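Local atomic coordinates of CRISPR-associated protein, Cse1 family (Acidimicrobium ferrooxidans, PDB entry 4H3T), a protein that probably serves as the large subunit of a type I-E Cascade complex, which in its relatives helps recognise foreign DNA during CRISPR interference. Residues D48-L52 against R162-E166; A154-A160 against I276-R280; A320-V326 against D378-L384. The protein carries 1 engineered substitution. All coordinates share one frame; numbering follows the deposited sequence.

In the fold
The three contacts run from the middle of the chain outward, contact 3 lying nearest its centre and contact 2 farthest from it. Contacts 1 and 2 share helix 157-170: contact 2 ties its first turn to strand 275-289, and contact 1 packs its next turn against the loop 48-52, with centres about 14 Å apart. Contact 1 also touches contact 3, since Pro50 packs on Tyr381 and Leu379, which project from strand 375-387 away from the loop 320-326. Contact 1 is the most buried and combines an indole, a leucine and enclosed polar groups. Contact 2, partly buried, relies on backbone bonds and small apolar side chains. Contact 3 lies at the surface, where carboxylates on a strand meet a turn.

Contact 1: residues D48-L52 against R162-E166; sequences DFPTL and RWLVE
Thr51 OG1 donates a hydrogen bond of 2.7 Å to Glu166 OE2, meeting that oxygen on its anti lone pair, the side turned away from OE1. Both residues are buried, so the bond gives a carboxylate oxygen a donor inside the protein. Glu166 gets there by starting anti to its backbone N and then bending at chi2 (-91°), which folds the carboxylate over to the threonine.

Beside this bond lies the Trp163 indole. Leu52 CD2 sits over one face of it, 4.1 Å from the centroid of the six-membered ring and 20° off the normal, a CH-pi contact; the same methyl lies 3.7 Å from Glu166 CB. At the far end of the indole, CH2 approaches Phe49 CB at 3.7 Å, and the two aromatic planes are inclined by 55°. A broad, flat tryptophan suits this place because it spans from helix 157-170 to the turn Phe49-Leu52 that leads into helix 52-68, while Leu131 and Val132 add to its packing.

Asp48 and Arg162 are joined through a water that donates to Asp48 OD1 (2.7 Å) and accepts from Arg162 NE (2.8 Å). Arg162 NH1 is held by Glu29 and the carbonyl of Trp17. Glu29 and Asp48 both offer negative charge to the guanidinium and probably help offset the cost of burying it, Asp48 through the water rather than by a direct salt bridge.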
loop_
_atom_site.group_PDB
_atom_site.type_symbol
_atom_site.label_atom_id
_atom_site.label_comp_id
_atom_site.label_asym_id
_atom_site.label_seq_id
_atom_site.Cartn_x
_atom_site.Cartn_y
_atom_site.Cartn_z
ATOM N N ASP A 48 -4.577 3.627 -13.136
ATOM C CA ASP A 48 -5.955 3.219 -13.305
ATOM C C ASP A 48 -6.433 2.169 -12.222
ATOM O O ASP A 48 -7.622 1.911 -12.079
ATOM C CB ASP A 48 -6.042 2.577 -14.770
ATOM C CG ASP A 48 -4.763 1.844 -15.381
ATOM O OD1 ASP A 48 -4.888 0.612 -15.720
ATOM O OD2 ASP A 48 -3.563 2.529 -15.483
ATOM N N PHE A 49 -5.502 1.540 -11.516
ATOM C CA PHE A 49 -5.834 0.484 -10.562
ATOM C C PHE A 49 -4.795 0.509 -9.466
ATOM O O PHE A 49 -3.635 0.702 -9.771
ATOM C CB PHE A 49 -5.916 -0.862 -11.327
ATOM C CG PHE A 49 -6.503 -1.947 -10.454
ATOM C CD1 PHE A 49 -7.879 -2.042 -10.272
ATOM C CD2 PHE A 49 -5.679 -2.741 -9.662
ATOM C CE1 PHE A 49 -8.418 -3.001 -9.423
ATOM C CE2 PHE A 49 -6.213 -3.648 -8.768
ATOM C CZ PHE A 49 -7.582 -3.800 -8.668
ATOM N N PRO A 50 -5.200 0.369 -8.194
ATOM C CA PRO A 50 -4.275 0.638 -7.083
ATOM C C PRO A 50 -3.024 -0.198 -6.974
ATOM O O PRO A 50 -2.020 0.329 -6.591
ATOM C CB PRO A 50 -5.127 0.421 -5.841
ATOM C CG PRO A 50 -6.526 0.502 -6.303
ATOM C CD PRO A 50 -6.583 0.150 -7.714
ATOM N N THR A 51 -3.051 -1.433 -7.396
ATOM C CA THR A 51 -1.889 -2.300 -7.270
ATOM C C THR A 51 -0.801 -1.906 -8.258
ATOM O O THR A 51 0.358 -2.236 -8.090
ATOM C CB THR A 51 -2.266 -3.750 -7.473
ATOM O OG1 THR A 51 -2.912 -3.886 -8.698
ATOM C CG2 THR A 51 -3.144 -4.264 -6.410
ATOM N N LEU A 52 -1.167 -1.209 -9.296
ATOM C CA LEU A 52 -0.160 -0.815 -10.261
ATOM C C LEU A 52 0.894 0.179 -9.676
ATOM O O LEU A 52 2.033 0.213 -10.136
ATOM C CB LEU A 52 -0.826 -0.176 -11.478
ATOM C CG LEU A 52 -1.690 -1.114 -12.384
ATOM C CD1 LEU A 52 -2.405 -0.281 -13.498
ATOM C CD2 LEU A 52 -0.815 -2.088 -13.095
ATOM N N ARG A 162 2.170 -3.053 -18.283
ATOM C CA ARG A 162 1.812 -2.621 -16.936
ATOM C C ARG A 162 1.294 -3.797 -16.111
ATOM O O ARG A 162 1.749 -4.003 -14.983
ATOM C CB ARG A 162 0.759 -1.538 -16.968
ATOM C CG ARG A 162 1.286 -0.219 -17.440
ATOM C CD ARG A 162 0.294 0.897 -17.249
ATOM N NE ARG A 162 -0.959 0.741 -17.969
ATOM C CZ ARG A 162 -1.276 1.299 -19.126
ATOM N NH1 ARG A 162 -0.369 1.964 -19.823
ATOM N NH2 ARG A 162 -2.483 1.120 -19.644
ATOM N N TRP A 163 0.386 -4.604 -16.690
ATOM C CA TRP A 163 -0.151 -5.729 -15.956
ATOM C C TRP A 163 0.852 -6.852 -15.718
ATOM O O TRP A 163 0.720 -7.594 -14.724
ATOM C CB TRP A 163 -1.379 -6.276 -16.590
ATOM C CG TRP A 163 -2.538 -5.345 -16.458
ATOM C CD1 TRP A 163 -3.215 -4.734 -17.473
ATOM C CD2 TRP A 163 -3.210 -4.987 -15.258
ATOM N NE1 TRP A 163 -4.267 -4.006 -16.963
ATOM C CE2 TRP A 163 -4.220 -4.054 -15.608
ATOM C CE3 TRP A 163 -2.953 -5.215 -13.892
ATOM C CZ2 TRP A 163 -5.076 -3.496 -14.661
ATOM C CZ3 TRP A 163 -3.794 -4.650 -12.963
ATOM C CH2 TRP A 163 -4.813 -3.764 -13.351
ATOM N N LEU A 164 1.834 -6.976 -16.605
ATOM C CA LEU A 164 2.911 -7.942 -16.469
ATOM C C LEU A 164 3.760 -7.638 -15.221
ATOM O O LEU A 164 4.020 -8.523 -14.437
ATOM C CB LEU A 164 3.756 -7.911 -17.737
ATOM C CG LEU A 164 5.009 -8.712 -17.810
ATOM C CD1 LEU A 164 4.707 -10.199 -17.643
ATOM C CD2 LEU A 164 5.695 -8.463 -19.145
ATOM N N VAL A 165 4.107 -6.349 -15.019
ATOM C CA VAL A 165 4.846 -5.873 -13.895
ATOM C C VAL A 165 4.031 -6.093 -12.640
ATOM O O VAL A 165 4.528 -6.624 -11.653
ATOM C CB VAL A 165 5.257 -4.398 -14.070
ATOM C CG1 VAL A 165 5.941 -3.887 -12.777
ATOM C CG2 VAL A 165 6.227 -4.255 -15.252
ATOM N N GLU A 166 2.747 -5.823 -12.713
ATOM C CA GLU A 166 1.885 -6.014 -11.566
ATOM C C GLU A 166 1.720 -7.474 -11.211
ATOM O O GLU A 166 1.682 -7.796 -10.016
ATOM C CB GLU A 166 0.504 -5.353 -11.842
ATOM C CG GLU A 166 -0.474 -5.297 -10.655
ATOM C CD GLU A 166 -1.444 -6.454 -10.487
ATOM O OE1 GLU A 166 -1.253 -7.481 -11.172
ATOM O OE2 GLU A 166 -2.343 -6.371 -9.612
HETATM O O HOH W 1 -2.965 -0.895 -16.918
#

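Contact 2: residues A154-A160 against I276-R280; sequences ALSPAEA and IVVPR
Ala154 lays its methyl against Val277 and Pro279, with CB 3.9 Å from Val277 CG2 and 4.1 Å from Pro279 CB. A small side chain suits this place, because the backbones are only 4.2 Å apart between the CA atoms of Ala154 and Pro279. Next to it, Leu155 and Val278 form a single antiparallel, hydrogen-bonded bridge. Val278 N gives to Leu155 O at 2.8 Å, in the carbonyl plane, whereas Leu155 N reaches Val278 O at 3.0 Å from above that carbonyl's plane, 47° out of it.

Past the bridge the chain turns into helix 157-170. Ser156 is the N-cap: its OG accepts from Glu159 N, and Glu159 OE1 accepts from Ser156 N, which completes a capping box. Pro157, well suited to a first helical turn because it has no N-H to satisfy, rests its CD 3.2 Å from Ile276 O. One turn in, with chi1 at -176°, Val278 holds CG1 anti to its N, leaving CG2 beside the N to meet Ala160 CB at 3.9 Å.

Strand 275-289 also pairs with strand 263-272, through Val277 and Glu270. The chemistry implies a division of labour: main-chain bonds fix the alignment of loop and strand, small apolar groups fill the seam, and the capping box satisfies N-H groups where the helix begins.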
loop_
_atom_site.group_PDB
_atom_site.type_symbol
_atom_site.label_atom_id
_atom_site.label_comp_id
_atom_site.label_asym_id
_atom_site.label_seq_id
_atom_site.Cartn_x
_atom_site.Cartn_y
_atom_site.Cartn_z
ATOM N N ALA A 154 -8.534 -7.768 -26.489
ATOM C CA ALA A 154 -7.095 -7.897 -26.518
ATOM C C ALA A 154 -6.450 -6.648 -25.827
ATOM O O ALA A 154 -7.060 -5.583 -25.769
ATOM C CB ALA A 154 -6.653 -8.060 -27.937
ATOM N N LEU A 155 -5.265 -6.804 -25.253
ATOM C CA LEU A 155 -4.562 -5.687 -24.623
ATOM C C LEU A 155 -3.668 -4.990 -25.623
ATOM O O LEU A 155 -3.099 -5.612 -26.511
ATOM C CB LEU A 155 -3.725 -6.202 -23.429
ATOM C CG LEU A 155 -4.505 -6.892 -22.264
ATOM C CD1 LEU A 155 -3.570 -7.341 -21.150
ATOM C CD2 LEU A 155 -5.554 -5.974 -21.665
ATOM N N SER A 156 -3.457 -3.690 -25.431
ATOM C CA SER A 156 -2.396 -3.019 -26.156
ATOM C C SER A 156 -1.052 -3.458 -25.548
ATOM O O SER A 156 -0.992 -3.917 -24.381
ATOM C CB SER A 156 -2.530 -1.487 -26.012
ATOM O OG SER A 156 -2.293 -1.164 -24.654
ATOM N N PRO A 157 0.068 -3.281 -26.270
ATOM C CA PRO A 157 1.399 -3.560 -25.645
ATOM C C PRO A 157 1.623 -2.798 -24.310
ATOM O O PRO A 157 2.066 -3.396 -23.345
ATOM C CB PRO A 157 2.394 -3.160 -26.751
ATOM C CG PRO A 157 1.617 -3.368 -28.034
ATOM C CD PRO A 157 0.213 -2.855 -27.675
ATOM N N ALA A 158 1.270 -1.511 -24.224
ATOM C CA ALA A 158 1.432 -0.717 -22.988
ATOM C C ALA A 158 0.603 -1.305 -21.827
ATOM O O ALA A 158 1.126 -1.387 -20.716
ATOM C CB ALA A 158 1.016 0.730 -23.233
ATOM N N GLU A 159 -0.674 -1.709 -22.077
ATOM C CA GLU A 159 -1.513 -2.306 -21.028
ATOM C C GLU A 159 -0.917 -3.603 -20.559
ATOM O O GLU A 159 -0.884 -3.893 -19.357
ATOM C CB GLU A 159 -2.956 -2.596 -21.485
ATOM C CG GLU A 159 -3.791 -1.352 -21.774
ATOM C CD GLU A 159 -5.059 -1.541 -22.601
ATOM O OE1 GLU A 159 -5.131 -2.441 -23.469
ATOM O OE2 GLU A 159 -5.954 -0.691 -22.449
ATOM N N ALA A 160 -0.445 -4.411 -21.515
ATOM C CA ALA A 160 0.089 -5.727 -21.168
ATOM C C ALA A 160 1.353 -5.574 -20.336
ATOM O O ALA A 160 1.537 -6.304 -19.379
ATOM C CB ALA A 160 0.376 -6.571 -22.402
ATOM N N ILE A 276 -0.185 -3.902 -33.162
ATOM C CA ILE A 276 0.241 -5.069 -32.416
ATOM C C ILE A 276 -0.650 -5.091 -31.201
ATOM O O ILE A 276 -0.763 -4.072 -30.515
ATOM C CB ILE A 276 1.742 -5.023 -32.038
ATOM C CG1 ILE A 276 2.664 -4.922 -33.273
ATOM C CG2 ILE A 276 2.091 -6.281 -31.173
ATOM C CD1 ILE A 276 4.137 -4.403 -32.840
ATOM N N VAL A 277 -1.267 -6.225 -30.910
ATOM C CA VAL A 277 -2.061 -6.374 -29.697
ATOM C C VAL A 277 -1.636 -7.675 -29.041
ATOM O O VAL A 277 -0.914 -8.478 -29.649
ATOM C CB VAL A 277 -3.588 -6.314 -29.957
ATOM C CG1 VAL A 277 -3.940 -4.977 -30.591
ATOM C CG2 VAL A 277 -4.042 -7.473 -30.841
ATOM N N VAL A 278 -2.120 -7.873 -27.817
ATOM C CA VAL A 278 -1.837 -9.087 -27.038
ATOM C C VAL A 278 -3.167 -9.771 -26.705
ATOM O O VAL A 278 -3.770 -9.405 -25.739
ATOM C CB VAL A 278 -1.014 -8.800 -25.747
ATOM C CG1 VAL A 278 -0.658 -10.092 -25.028
ATOM C CG2 VAL A 278 0.251 -7.993 -26.039
ATOM N N PRO A 279 -3.599 -10.776 -27.461
ATOM C CA PRO A 279 -4.890 -11.442 -27.150
ATOM C C PRO A 279 -4.763 -12.629 -26.169
ATOM O O PRO A 279 -5.766 -13.097 -25.632
ATOM C CB PRO A 279 -5.356 -11.936 -28.514
ATOM C CG PRO A 279 -4.148 -12.126 -29.281
ATOM C CD PRO A 279 -3.081 -11.203 -28.772
ATOM N N ARG A 280 -3.555 -13.203 -26.004
ATOM C CA ARG A 280 -3.377 -14.401 -25.197
ATOM C C ARG A 280 -2.135 -14.294 -24.317
ATOM O O ARG A 280 -1.187 -13.578 -24.658
ATOM C CB ARG A 280 -3.269 -15.652 -26.110
ATOM C CG ARG A 280 -4.521 -15.979 -26.944
ATOM C CD ARG A 280 -4.285 -17.247 -27.811
ATOM N NE ARG A 280 -3.057 -17.117 -28.624
ATOM C CZ ARG A 280 -2.091 -18.026 -28.793
ATOM N NH1 ARG A 280 -2.200 -19.236 -28.257
ATOM N NH2 ARG A 280 -1.015 -17.737 -29.528
#

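Contact 3: residues A320-V326 against D378-L384; sequences ARPGQQV and DLAYDRL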
loop_
_atom_site.group_PDB
_atom_site.type_symbol
_atom_site.label_atom_id
_atom_site.label_comp_id
_atom_site.label_asym_id
_atom_site.label_seq_id
_atom_site.Cartn_x
_atom_site.Cartn_y
_atom_site.Cartn_z
ATOM N N ALA A 320 -2.069 -2.230 6.856
ATOM C CA ALA A 320 -3.156 -1.275 6.841
ATOM C C ALA A 320 -4.414 -2.111 6.798
ATOM O O ALA A 320 -4.506 -3.073 6.006
ATOM C CB ALA A 320 -3.047 -0.386 5.624
ATOM N N ARG A 321 -5.305 -1.858 7.740
ATOM C CA ARG A 321 -6.514 -2.663 7.867
ATOM C C ARG A 321 -7.523 -2.224 6.764
ATOM O O ARG A 321 -7.858 -1.035 6.707
ATOM C CB ARG A 321 -7.093 -2.471 9.297
ATOM C CG ARG A 321 -8.376 -3.193 9.593
ATOM C CD ARG A 321 -8.796 -2.942 11.058
ATOM N NE ARG A 321 -8.629 -4.113 11.931
ATOM C CZ ARG A 321 -8.546 -4.091 13.267
ATOM N NH1 ARG A 321 -8.604 -2.936 13.931
ATOM N NH2 ARG A 321 -8.391 -5.221 13.948
ATOM N N PRO A 322 -8.032 -3.126 5.879
ATOM C CA PRO A 322 -9.056 -2.668 4.894
ATOM C C PRO A 322 -10.375 -2.332 5.593
ATOM O O PRO A 322 -10.643 -2.704 6.736
ATOM C CB PRO A 322 -9.202 -3.845 3.912
ATOM C CG PRO A 322 -8.100 -4.853 4.295
ATOM C CD PRO A 322 -7.745 -4.572 5.735
ATOM N N GLY A 323 -11.177 -1.547 4.909
ATOM C CA GLY A 323 -12.481 -1.192 5.407
ATOM C C GLY A 323 -12.499 -0.062 6.428
ATOM O O GLY A 323 -13.550 0.132 7.017
ATOM N N GLN A 324 -11.353 0.617 6.707
ATOM C CA GLN A 324 -11.299 1.826 7.575
ATOM C C GLN A 324 -10.431 2.890 6.945
ATOM O O GLN A 324 -9.543 2.567 6.148
ATOM C CB GLN A 324 -10.781 1.511 8.926
ATOM C CG GLN A 324 -9.302 1.156 8.990
ATOM C CD GLN A 324 -8.824 0.863 10.367
ATOM O OE1 GLN A 324 -7.596 0.874 10.651
ATOM N NE2 GLN A 324 -9.721 0.389 11.193
ATOM N N GLN A 325 -10.629 4.126 7.340
ATOM C CA GLN A 325 -9.844 5.296 6.846
ATOM C C GLN A 325 -8.409 5.080 7.373
ATOM O O GLN A 325 -8.259 4.614 8.501
ATOM C CB GLN A 325 -10.419 6.593 7.343
ATOM C CG GLN A 325 -11.843 6.886 6.813
ATOM C CD GLN A 325 -12.999 6.337 7.644
ATOM O OE1 GLN A 325 -12.825 5.537 8.570
ATOM N NE2 GLN A 325 -14.204 6.583 7.182
ATOM N N VAL A 326 -7.397 5.371 6.615
ATOM C CA VAL A 326 -6.034 4.972 6.945
ATOM C C VAL A 326 -5.540 5.583 8.262
ATOM O O VAL A 326 -4.856 4.912 9.014
ATOM C CB VAL A 326 -4.990 5.227 5.805
ATOM C CG1 VAL A 326 -4.850 6.678 5.478
ATOM C CG2 VAL A 326 -3.629 4.659 6.173
ATOM N N ASP A 378 -10.197 -8.276 -0.404
ATOM C CA ASP A 378 -10.185 -6.894 0.043
ATOM C C ASP A 378 -8.901 -6.257 -0.305
ATOM O O ASP A 378 -7.871 -6.917 -0.325
ATOM C CB ASP A 378 -10.399 -6.791 1.558
ATOM C CG ASP A 378 -11.443 -5.733 1.896
ATOM O OD1 ASP A 378 -11.287 -4.553 1.423
ATOM O OD2 ASP A 378 -12.446 -6.084 2.578
ATOM N N LEU A 379 -8.950 -4.994 -0.597
ATOM C CA LEU A 379 -7.753 -4.253 -0.927
ATOM C C LEU A 379 -7.803 -2.935 -0.171
ATOM O O LEU A 379 -8.830 -2.261 -0.251
ATOM C CB LEU A 379 -7.722 -4.030 -2.444
ATOM C CG LEU A 379 -6.463 -3.425 -3.069
ATOM C CD1 LEU A 379 -5.285 -4.384 -2.955
ATOM C CD2 LEU A 379 -6.728 -3.142 -4.532
ATOM N N ALA A 380 -6.811 -2.660 0.680
ATOM C CA ALA A 380 -6.675 -1.363 1.363
ATOM C C ALA A 380 -5.742 -0.510 0.482
ATOM O O ALA A 380 -4.690 -0.988 -0.003
ATOM C CB ALA A 380 -6.091 -1.545 2.768
ATOM N N TYR A 381 -6.130 0.715 0.233
ATOM C CA TYR A 381 -5.382 1.618 -0.649
ATOM C C TYR A 381 -5.657 3.046 -0.152
ATOM O O TYR A 381 -6.805 3.366 0.074
ATOM C CB TYR A 381 -5.829 1.389 -2.082
ATOM C CG TYR A 381 -5.613 2.601 -2.947
ATOM C CD1 TYR A 381 -4.336 3.108 -3.161
ATOM C CD2 TYR A 381 -6.689 3.270 -3.527
ATOM C CE1 TYR A 381 -4.134 4.298 -3.856
ATOM C CE2 TYR A 381 -6.494 4.439 -4.274
ATOM C CZ TYR A 381 -5.210 4.961 -4.416
ATOM O OH TYR A 381 -4.944 6.121 -5.114
ATOM N N ASP A 382 -4.627 3.837 0.170
ATOM C CA ASP A 382 -4.868 5.181 0.723
ATOM C C ASP A 382 -3.638 5.991 0.699
ATOM O O ASP A 382 -2.555 5.459 0.470
ATOM C CB ASP A 382 -5.387 5.054 2.187
ATOM C CG ASP A 382 -6.397 6.119 2.675
ATOM O OD1 ASP A 382 -6.401 7.267 2.112
ATOM O OD2 ASP A 382 -7.218 5.795 3.599
ATOM N N ARG A 383 -3.837 7.282 0.914
ATOM C CA ARG A 383 -2.849 8.308 0.971
ATOM C C ARG A 383 -3.089 9.146 2.217
ATOM O O ARG A 383 -4.244 9.477 2.523
ATOM C CB ARG A 383 -2.939 9.158 -0.308
ATOM C CG ARG A 383 -3.108 8.289 -1.551
ATOM C CD ARG A 383 -2.924 9.045 -2.849
ATOM N NE ARG A 383 -1.545 8.981 -3.292
ATOM C CZ ARG A 383 -1.049 8.183 -4.231
ATOM N NH1 ARG A 383 0.237 8.238 -4.535
ATOM N NH2 ARG A 383 -1.842 7.334 -4.892
ATOM N N LEU A 384 -2.020 9.399 2.990
ATOM C CA LEU A 384 -2.125 10.200 4.177
ATOM C C LEU A 384 -1.044 11.272 4.168
ATOM O O LEU A 384 0.131 10.946 4.233
ATOM C CB LEU A 384 -2.014 9.301 5.414
ATOM C CG LEU A 384 -2.257 10.008 6.765
ATOM C CD1 LEU A 384 -3.706 10.599 6.885
ATOM C CD2 LEU A 384 -1.945 9.095 7.914
#
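With chi1 at 63°, Val326 holds CG1 between its backbone N and carbonyl carbon, which turns that methyl toward strand 375-387, while Asp382, at chi1 -147°, swings its carboxylate out to the loop. Val326 CG1 comes nearer to this carboxylate than comfortable packing allows, and the exact placing of the methyl is doubtful. Asp382 OD2 accepts a hydrogen bond from Val326 N at 3.1 Å; the N-H comes from above the carboxylate plane, and the bond is bent, with an angle of 141° at the hydrogen. Aspartate suits the position because its short chain brings one oxygen to the loop backbone and leaves the other for different partners. Asp382 OD1 accepts from Arg383 N at 2.8 Å, on its anti side, and forms a salt bridge with Arg468 of helix 445-473. That nearby positive charge would be expected to favour the ionised form of the aspartate.

Strand 375-387 is an outermost strand of a three-stranded antiparallel sheet, paired with strand 359-370. In the usual alternation of a beta strand, Asp378, Ala380, Asp382 and Leu384 point toward the loop, and Leu379, Tyr381 and Arg383 point away from it.

The loop comes over that first row in a type II turn from Arg321 to Gln324. Gly323, with a positive phi, occupies the turn position that glycine accommodates most easily. Just before it, Pro322 packs its CB 4.0 Å from Ala380 CB and 3.3 Å from Asp378 OD1, its rigid ring lying against a methyl small enough to let the chains come close. Ala320 reaches the same methyl from farther back in the loop, and its carbonyl oxygen is hydrogen-bonded to the Ser366 hydroxyl of strand 359-370. Toward the other end of the row, Val326 CG1 also touches Leu384 CB at 3.9 Å, where Leu471 of helix 445-473 packs against the leucine.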